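Local coordinates for hypothetical sugar ABC-transporter sugar binding protein (Arthrobacter globiformis, PDB 7BVT), which binds the cyclic tetrasaccharide cyclic alpha-maltosyl-(1→6)-maltose and probably delivers it to an ABC transporter for uptake into the cell, at residues V28-W33 with D309-D314; A152-D157 with D177-P182; G227-Q232 with P283-G288. One frame throughout, in Å; residues are numbered along the deposited sequence.

Contact 1 (V28-W33 with D309-D314)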
loop_
_atom_site.group_PDB
_atom_site.type_symbol
_atom_site.label_atom_id
_atom_site.label_comp_id
_atom_site.label_asym_id
_atom_site.label_seq_id
_atom_site.Cartn_x
_atom_site.Cartn_y
_atom_site.Cartn_z
ATOM N N VAL A 28 7.274 -24.104 -22.748
ATOM C CA VAL A 28 5.951 -23.422 -22.741
ATOM C C VAL A 28 6.236 -21.913 -22.676
ATOM O O VAL A 28 6.988 -21.491 -21.750
ATOM C CB VAL A 28 5.074 -23.872 -21.556
ATOM C CG1 VAL A 28 3.748 -23.092 -21.503
ATOM C CG2 VAL A 28 4.824 -25.374 -21.552
ATOM N N GLU A 29 5.696 -21.142 -23.614
ATOM C CA GLU A 29 5.912 -19.677 -23.687
ATOM C C GLU A 29 4.875 -19.011 -22.793
ATOM O O GLU A 29 3.695 -19.320 -22.932
ATOM C CB GLU A 29 5.790 -19.179 -25.125
ATOM C CG GLU A 29 6.721 -19.929 -26.065
ATOM C CD GLU A 29 8.177 -19.510 -26.001
ATOM O OE1 GLU A 29 8.455 -18.432 -25.418
ATOM O OE2 GLU A 29 9.046 -20.255 -26.549
ATOM N N VAL A 30 5.326 -18.180 -21.867
ATOM C CA VAL A 30 4.468 -17.510 -20.867
ATOM C C VAL A 30 4.778 -16.019 -20.967
ATOM O O VAL A 30 5.934 -15.603 -20.814
ATOM C CB VAL A 30 4.734 -18.102 -19.467
ATOM C CG1 VAL A 30 4.087 -17.290 -18.347
ATOM C CG2 VAL A 30 4.284 -19.548 -19.361
ATOM N N THR A 31 3.749 -15.254 -21.200
ATOM C CA THR A 31 3.884 -13.796 -21.269
ATOM C C THR A 31 3.551 -13.154 -19.915
ATOM O O THR A 31 2.593 -13.588 -19.271
ATOM C CB THR A 31 3.034 -13.230 -22.380
ATOM O OG1 THR A 31 1.669 -13.569 -22.161
ATOM C CG2 THR A 31 3.541 -13.735 -23.726
ATOM N N VAL A 32 4.303 -12.136 -19.559
ATOM C CA VAL A 32 4.110 -11.349 -18.305
ATOM C C VAL A 32 4.013 -9.895 -18.705
ATOM O O VAL A 32 4.953 -9.440 -19.351
ATOM C CB VAL A 32 5.246 -11.542 -17.303
ATOM C CG1 VAL A 32 5.020 -10.654 -16.091
ATOM C CG2 VAL A 32 5.388 -12.982 -16.892
ATOM N N TRP A 33 2.949 -9.226 -18.335
ATOM C CA TRP A 33 2.866 -7.761 -18.448
ATOM C C TRP A 33 2.978 -7.147 -17.057
ATOM O O TRP A 33 2.322 -7.648 -16.122
ATOM C CB TRP A 33 1.593 -7.308 -19.100
ATOM C CG TRP A 33 1.356 -7.785 -20.500
ATOM C CD1 TRP A 33 2.231 -8.422 -21.305
ATOM C CD2 TRP A 33 0.180 -7.573 -21.279
ATOM N NE1 TRP A 33 1.658 -8.653 -22.526
ATOM C CE2 TRP A 33 0.419 -8.148 -22.547
ATOM C CE3 TRP A 33 -1.040 -6.961 -21.032
ATOM C CZ2 TRP A 33 -0.552 -8.182 -23.547
ATOM C CZ3 TRP A 33 -1.978 -6.941 -22.045
ATOM C CH2 TRP A 33 -1.735 -7.556 -23.267
ATOM N N ASP A 309 -1.632 -22.759 -17.247
ATOM C CA ASP A 309 -1.752 -22.147 -15.893
ATOM C C ASP A 309 -0.597 -22.651 -15.016
ATOM O O ASP A 309 0.022 -21.851 -14.266
ATOM C CB ASP A 309 -3.058 -22.503 -15.202
ATOM C CG ASP A 309 -4.266 -22.008 -15.923
ATOM O OD1 ASP A 309 -4.082 -21.292 -16.904
ATOM O OD2 ASP A 309 -5.376 -22.400 -15.497
ATOM N N ASP A 310 -0.300 -23.948 -15.070
ATOM C CA ASP A 310 0.787 -24.507 -14.225
ATOM C C ASP A 310 2.153 -23.963 -14.684
ATOM O O ASP A 310 2.984 -23.756 -13.811
ATOM C CB ASP A 310 0.763 -26.036 -14.208
ATOM C CG ASP A 310 -0.374 -26.659 -13.409
ATOM O OD1 ASP A 310 -1.009 -25.959 -12.553
ATOM O OD2 ASP A 310 -0.645 -27.834 -13.677
ATOM N N ALA A 311 2.386 -23.675 -15.955
ATOM C CA ALA A 311 3.669 -23.073 -16.426
ATOM C C ALA A 311 3.842 -21.675 -15.806
ATOM O O ALA A 311 4.934 -21.323 -15.279
ATOM C CB ALA A 311 3.706 -22.985 -17.935
ATOM N N ALA A 312 2.782 -20.884 -15.861
ATOM C CA ALA A 312 2.806 -19.510 -15.326
ATOM C C ALA A 312 3.063 -19.592 -13.826
ATOM O O ALA A 312 3.873 -18.825 -13.266
ATOM C CB ALA A 312 1.496 -18.840 -15.620
ATOM N N ALA A 313 2.307 -20.458 -13.146
ATOM C CA ALA A 313 2.424 -20.565 -11.676
ATOM C C ALA A 313 3.809 -21.106 -11.285
ATOM O O ALA A 313 4.295 -20.823 -10.195
ATOM C CB ALA A 313 1.301 -21.446 -11.131
ATOM N N ASP A 314 4.502 -21.830 -12.162
ATOM C CA ASP A 314 5.860 -22.341 -11.874
ATOM C C ASP A 314 6.808 -21.140 -11.733
ATOM O O ASP A 314 7.621 -21.127 -10.802
ATOM C CB ASP A 314 6.391 -23.309 -12.933
ATOM C CG ASP A 314 7.720 -23.915 -12.554
ATOM O OD1 ASP A 314 7.709 -24.819 -11.677
ATOM O OD2 ASP A 314 8.783 -23.460 -13.092
#
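Ala311 and Val30 bury the most surface here, and their methyls make most of the contact. The methyl of Ala311 points at the strand and is received by two valines of the same strand face. Val28 CG1 comes within 3.6 Å of Ala311 CB, and Val30 CG2 lies 3.8 Å from that same Ala311 CB, so a single methyl packs against one branch of each.

Val30 divides its two branches between successive helix residues. With CG1 anti to the backbone N (chi1 169°), CG2 is turned to Ala311 while CG1 is left to face Ala312, where it lies 4.1 Å from Ala312 CB and 4.0 Å from Ala312 CA. Val30 CG1 thus meets the helix backbone as well as the Ala312 methyl, and the CA atoms of Val30 and Ala312 are 6.1 Å apart. With alanines on the helix side of the contact, the segment axes approach to 8.7 Å, at a signed crossing angle of -63°. All the touching pairs are apolar.

The seam is buried within an alpha/beta lobe. Strand 28-34 runs parallel to strands 58-64 and 86-90, one on either side of it, and helix 306-319 lies over one face of this sheet. Val30 also touches Val58 and Ile60 of the first neighbour and Ile86 of the second; Ala312 rests on Ile86 too, spreading the helix over two adjacent strands.

Contact 2 (A152-D157 with D177-P182)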
loop_
_atom_site.group_PDB
_atom_site.type_symbol
_atom_site.label_atom_id
_atom_site.label_comp_id
_atom_site.label_asym_id
_atom_site.label_seq_id
_atom_site.Cartn_x
_atom_site.Cartn_y
_atom_site.Cartn_z
ATOM N N ALA A 152 14.717 19.269 15.908
ATOM C CA ALA A 152 15.757 19.763 16.838
ATOM C C ALA A 152 15.612 21.281 16.994
ATOM O O ALA A 152 15.744 21.759 18.140
ATOM C CB ALA A 152 17.114 19.322 16.317
ATOM N N GLU A 153 15.351 22.001 15.912
ATOM C CA GLU A 153 15.149 23.468 15.915
ATOM C C GLU A 153 13.990 23.825 16.841
ATOM O O GLU A 153 14.055 24.875 17.503
ATOM C CB GLU A 153 14.873 24.019 14.535
ATOM C CG GLU A 153 15.080 25.535 14.469
ATOM C CD GLU A 153 14.996 26.165 13.079
ATOM O OE1 GLU A 153 14.860 25.428 12.083
ATOM O OE2 GLU A 153 15.058 27.428 13.008
ATOM N N ALA A 154 12.987 22.957 16.930
ATOM C CA ALA A 154 11.773 23.254 17.714
ATOM C C ALA A 154 11.992 22.896 19.167
ATOM O O ALA A 154 11.047 23.047 19.936
ATOM C CB ALA A 154 10.592 22.512 17.104
ATOM N N GLY A 155 13.128 22.307 19.550
ATOM C CA GLY A 155 13.358 21.859 20.929
ATOM C C GLY A 155 12.923 20.438 21.180
ATOM O O GLY A 155 12.916 20.059 22.353
ATOM N N LEU A 156 12.570 19.666 20.116
ATOM C CA LEU A 156 12.327 18.210 20.273
ATOM C C LEU A 156 13.625 17.426 20.177
ATOM O O LEU A 156 14.576 17.901 19.519
ATOM C CB LEU A 156 11.350 17.766 19.191
ATOM C CG LEU A 156 10.075 18.590 19.098
ATOM C CD1 LEU A 156 9.213 18.065 17.978
ATOM C CD2 LEU A 156 9.365 18.554 20.450
ATOM N N ASP A 157 13.610 16.239 20.739
ATOM C CA ASP A 157 14.700 15.232 20.588
ATOM C C ASP A 157 14.616 14.714 19.159
ATOM O O ASP A 157 13.617 14.088 18.771
ATOM C CB ASP A 157 14.593 14.156 21.657
ATOM C CG ASP A 157 15.657 13.078 21.586
ATOM O OD1 ASP A 157 16.369 13.001 20.554
ATOM O OD2 ASP A 157 15.652 12.257 22.488
ATOM N N ASP A 177 4.515 26.276 16.930
ATOM C CA ASP A 177 4.672 27.393 17.919
ATOM C C ASP A 177 6.092 27.959 17.756
ATOM O O ASP A 177 6.260 29.199 17.721
ATOM C CB ASP A 177 4.382 26.923 19.352
ATOM C CG ASP A 177 2.910 26.712 19.648
ATOM O OD1 ASP A 177 2.082 27.086 18.823
ATOM O OD2 ASP A 177 2.633 26.132 20.668
ATOM N N GLU A 178 7.100 27.089 17.686
ATOM C CA GLU A 178 8.531 27.474 17.714
ATOM C C GLU A 178 9.026 27.878 16.329
ATOM O O GLU A 178 9.921 28.710 16.289
ATOM C CB GLU A 178 9.382 26.351 18.300
ATOM C CG GLU A 178 9.112 26.081 19.764
ATOM C CD GLU A 178 9.400 27.213 20.761
ATOM O OE1 GLU A 178 10.155 28.122 20.426
ATOM O OE2 GLU A 178 8.878 27.160 21.875
ATOM N N THR A 179 8.493 27.371 15.214
ATOM C CA THR A 179 9.081 27.630 13.867
ATOM C C THR A 179 8.122 28.270 12.864
ATOM O O THR A 179 8.598 28.636 11.765
ATOM C CB THR A 179 9.656 26.366 13.222
ATOM O OG1 THR A 179 8.577 25.543 12.741
ATOM C CG2 THR A 179 10.494 25.611 14.215
ATOM N N GLY A 180 6.828 28.313 13.166
ATOM C CA GLY A 180 5.791 28.769 12.230
ATOM C C GLY A 180 5.490 27.750 11.129
ATOM O O GLY A 180 4.658 28.014 10.281
ATOM N N LYS A 181 6.131 26.585 11.149
ATOM C CA LYS A 181 5.943 25.583 10.090
ATOM C C LYS A 181 4.946 24.509 10.551
ATOM O O LYS A 181 4.888 24.146 11.742
ATOM C CB LYS A 181 7.304 24.975 9.757
ATOM C CG LYS A 181 8.238 25.927 9.027
ATOM C CD LYS A 181 9.645 25.437 8.863
ATOM C CE LYS A 181 10.552 26.531 8.317
ATOM N NZ LYS A 181 11.922 26.045 7.988
ATOM N N PRO A 182 4.204 23.899 9.595
ATOM C CA PRO A 182 3.320 22.784 9.944
ATOM C C PRO A 182 4.144 21.680 10.599
ATOM O O PRO A 182 5.228 21.361 10.084
ATOM C CB PRO A 182 2.742 22.276 8.607
ATOM C CG PRO A 182 3.039 23.378 7.626
ATOM C CD PRO A 182 4.278 24.073 8.147
HETATM O O HOH W 1 12.561 26.535 10.718
#
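Ala154 touches Glu178 and Thr179 where the C-terminal ends of two helices come side by side. Taken in sequence order, the first segment begins with Ala152, whose carbonyl O receives the N-H of Gly155 at 3.0 Å and so helps close the last helical turn. Glu153 then extends its chain over toward Lys181. The charged groups do not meet directly, as Glu153 OE1 and Lys181 NZ are 5.1 Å apart, but a water spans the gap: it donates to Glu153 OE1 at 2.9 Å and accepts from Lys181 NZ at 2.8 Å.

Ala154 follows as the buried residue of the contact. Ala154 CB lies 4.2 Å from both Glu178 CB and Thr179 CG2, and Ala154 O is 3.6 Å from Glu178 CG, an apolar methylene against a backbone oxygen. Glu178 CG stands anti to its own carbonyl carbon (chi1 -66°), which sets the methylene there; the bend at the next bond (chi2 -62°) only directs the carboxylate. Thr179 turns its methyl to Ala154, while OG1 bonds the carbonyl O of Ile175 and accepts from Lys181 N in an ST turn. Gly155 ends the first helix with positive phi (90°) in a Schellman motif. After it, Leu156 packs on Ala171 and Thr174. Gly180, also of positive phi, leaves the second helix.

The contact thus joins helix 148-153 to helix 165-179. Ala154 lies on Ile175 of the longer helix, and Leu150 of the shorter one packs against Thr179 and Lys181.

Contact 3 (G227-Q232 with P283-G288)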
loop_
_atom_site.group_PDB
_atom_site.type_symbol
_atom_site.label_atom_id
_atom_site.label_comp_id
_atom_site.label_asym_id
_atom_site.label_seq_id
_atom_site.Cartn_x
_atom_site.Cartn_y
_atom_site.Cartn_z
ATOM N N GLY A 227 -14.515 5.515 13.932
ATOM C CA GLY A 227 -14.416 6.434 12.784
ATOM C C GLY A 227 -14.363 7.885 13.202
ATOM O O GLY A 227 -13.624 8.665 12.612
ATOM N N ALA A 228 -15.237 8.303 14.136
ATOM C CA ALA A 228 -15.256 9.706 14.603
ATOM C C ALA A 228 -13.954 10.019 15.357
ATOM O O ALA A 228 -13.443 11.117 15.164
ATOM C CB ALA A 228 -16.446 9.935 15.516
ATOM N N GLU A 229 -13.397 9.066 16.074
ATOM C CA GLU A 229 -12.097 9.285 16.782
ATOM C C GLU A 229 -11.024 9.599 15.720
ATOM O O GLU A 229 -10.247 10.559 15.864
ATOM C CB GLU A 229 -11.699 8.041 17.572
ATOM C CG GLU A 229 -10.516 8.290 18.467
ATOM C CD GLU A 229 -10.020 7.084 19.239
ATOM O OE1 GLU A 229 -10.777 6.114 19.360
ATOM O OE2 GLU A 229 -8.834 7.165 19.730
ATOM N N ALA A 230 -10.983 8.829 14.640
ATOM C CA ALA A 230 -9.959 9.022 13.595
ATOM C C ALA A 230 -10.209 10.346 12.882
ATOM O O ALA A 230 -9.255 11.085 12.601
ATOM C CB ALA A 230 -9.926 7.840 12.627
ATOM N N LEU A 231 -11.450 10.641 12.482
ATOM C CA LEU A 231 -11.712 11.926 11.768
ATOM C C LEU A 231 -11.528 13.134 12.713
ATOM O O LEU A 231 -11.045 14.187 12.254
ATOM C CB LEU A 231 -13.108 11.893 11.123
ATOM C CG LEU A 231 -13.417 13.134 10.267
ATOM C CD1 LEU A 231 -12.372 13.389 9.209
ATOM C CD2 LEU A 231 -14.817 13.038 9.641
ATOM N N GLN A 232 -11.859 13.005 13.988
ATOM C CA GLN A 232 -11.669 14.113 14.969
ATOM C C GLN A 232 -10.178 14.388 15.117
ATOM O O GLN A 232 -9.784 15.564 15.266
ATOM C CB GLN A 232 -12.265 13.736 16.315
ATOM C CG GLN A 232 -12.328 14.927 17.273
ATOM C CD GLN A 232 -13.295 15.973 16.762
ATOM O OE1 GLN A 232 -14.509 15.696 16.599
ATOM N NE2 GLN A 232 -12.793 17.172 16.491
ATOM N N PRO A 283 2.315 6.686 14.448
ATOM C CA PRO A 283 1.769 6.874 15.798
ATOM C C PRO A 283 0.322 6.410 15.890
ATOM O O PRO A 283 -0.454 6.657 14.960
ATOM C CB PRO A 283 1.873 8.358 16.062
ATOM C CG PRO A 283 3.070 8.768 15.205
ATOM C CD PRO A 283 2.962 7.907 13.965
ATOM N N TYR A 284 -0.030 5.780 17.008
ATOM C CA TYR A 284 -1.381 5.202 17.212
ATOM C C TYR A 284 -1.949 5.600 18.559
ATOM O O TYR A 284 -1.212 6.033 19.454
ATOM C CB TYR A 284 -1.371 3.696 17.015
ATOM C CG TYR A 284 -0.608 2.863 18.014
ATOM C CD1 TYR A 284 0.759 2.657 17.891
ATOM C CD2 TYR A 284 -1.280 2.193 19.011
ATOM C CE1 TYR A 284 1.438 1.812 18.768
ATOM C CE2 TYR A 284 -0.614 1.371 19.911
ATOM C CZ TYR A 284 0.746 1.164 19.776
ATOM O OH TYR A 284 1.386 0.302 20.635
ATOM N N PRO A 285 -3.273 5.502 18.750
ATOM C CA PRO A 285 -3.858 6.103 19.938
ATOM C C PRO A 285 -3.540 5.205 21.120
ATOM O O PRO A 285 -3.377 3.988 20.981
ATOM C CB PRO A 285 -5.365 6.197 19.663
ATOM C CG PRO A 285 -5.610 5.584 18.316
ATOM C CD PRO A 285 -4.289 5.023 17.826
ATOM N N SER A 286 -3.395 5.820 22.280
ATOM C CA SER A 286 -3.232 5.043 23.519
ATOM C C SER A 286 -4.450 4.106 23.671
ATOM O O SER A 286 -4.271 3.052 24.156
ATOM C CB SER A 286 -3.036 5.998 24.653
ATOM O OG SER A 286 -4.281 6.568 24.948
ATOM N N ASP A 287 -5.648 4.456 23.181
ATOM C CA ASP A 287 -6.866 3.604 23.293
ATOM C C ASP A 287 -6.987 2.631 22.107
ATOM O O ASP A 287 -8.102 2.084 21.904
ATOM C CB ASP A 287 -8.129 4.448 23.482
ATOM C CG ASP A 287 -8.577 5.361 22.353
ATOM O OD1 ASP A 287 -8.086 5.237 21.181
ATOM O OD2 ASP A 287 -9.480 6.182 22.650
ATOM N N GLY A 288 -5.925 2.433 21.319
ATOM C CA GLY A 288 -6.056 1.720 20.046
ATOM C C GLY A 288 -4.935 0.739 19.825
ATOM O O GLY A 288 -4.418 0.133 20.777
#
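Glu229 and Asp287 bring their carboxylates together from opposite directions, one off a helix and the other off a turn. Glu229 carries its CG anti to the backbone N (chi1 -171°) and stays extended beyond it, so that the acid group stands well clear of the helix and faces the loop. Asp287 takes a different first torsion, with CG between the backbone N and the carbonyl carbon (chi1 66°), and from there its carboxylate reaches Glu229.

Glu229 OE2 makes the closest approach, 2.5 Å from Asp287 OD1, with Asp287 OD2 3.1 Å from the same Glu229 OE2. The carboxylate planes are turned 78° apart, nearly perpendicular, so the groups do not lie flat on each other. Two acid oxygens at such a distance would be expected to raise the proton affinity of the pair, and one acid may well be protonated. Pro285 adds an apolar neighbour, its CB 3.6 Å from Glu229 OE2. Were Glu229 replaced by an alanine, the Asp287 carboxylate would probably lose its close acid partner and be freer to turn, with a gap beside the Pro285 ring.

Trp165 at the start of helix 165-179 touches both Glu229 and Pro285. Asp287 is held on a type I beta turn from Pro285 to Gly288, closed by the bond from Gly288 N to Pro285 O (3.0 Å). The turn lies in the loop between strand 277-280 and strand 292-301, set beside helix 225-239 in one lobe of a solute-binding protein.

Contact 1 stands apart from the other two, its centre 54 Å from that of contact 2 and 45 Å from that of contact 3, on the far side of the chain's centre. This fits the two-lobed architecture of solute-binding proteins, with the glycan bound between the lobes. Contacts 2 and 3 share a lobe, nearest atoms about 11 Å apart, and helix 165-179 links them: its C-terminal end enters contact 2 and its first turn reaches contact 3. No residue of the three contacts lines the sugar pocket, but neighbouring elements do: strand 86-90 beside contact 1 carries Asp90, and helix 195-207 beside contact 3 carries Glu195 and Trp199.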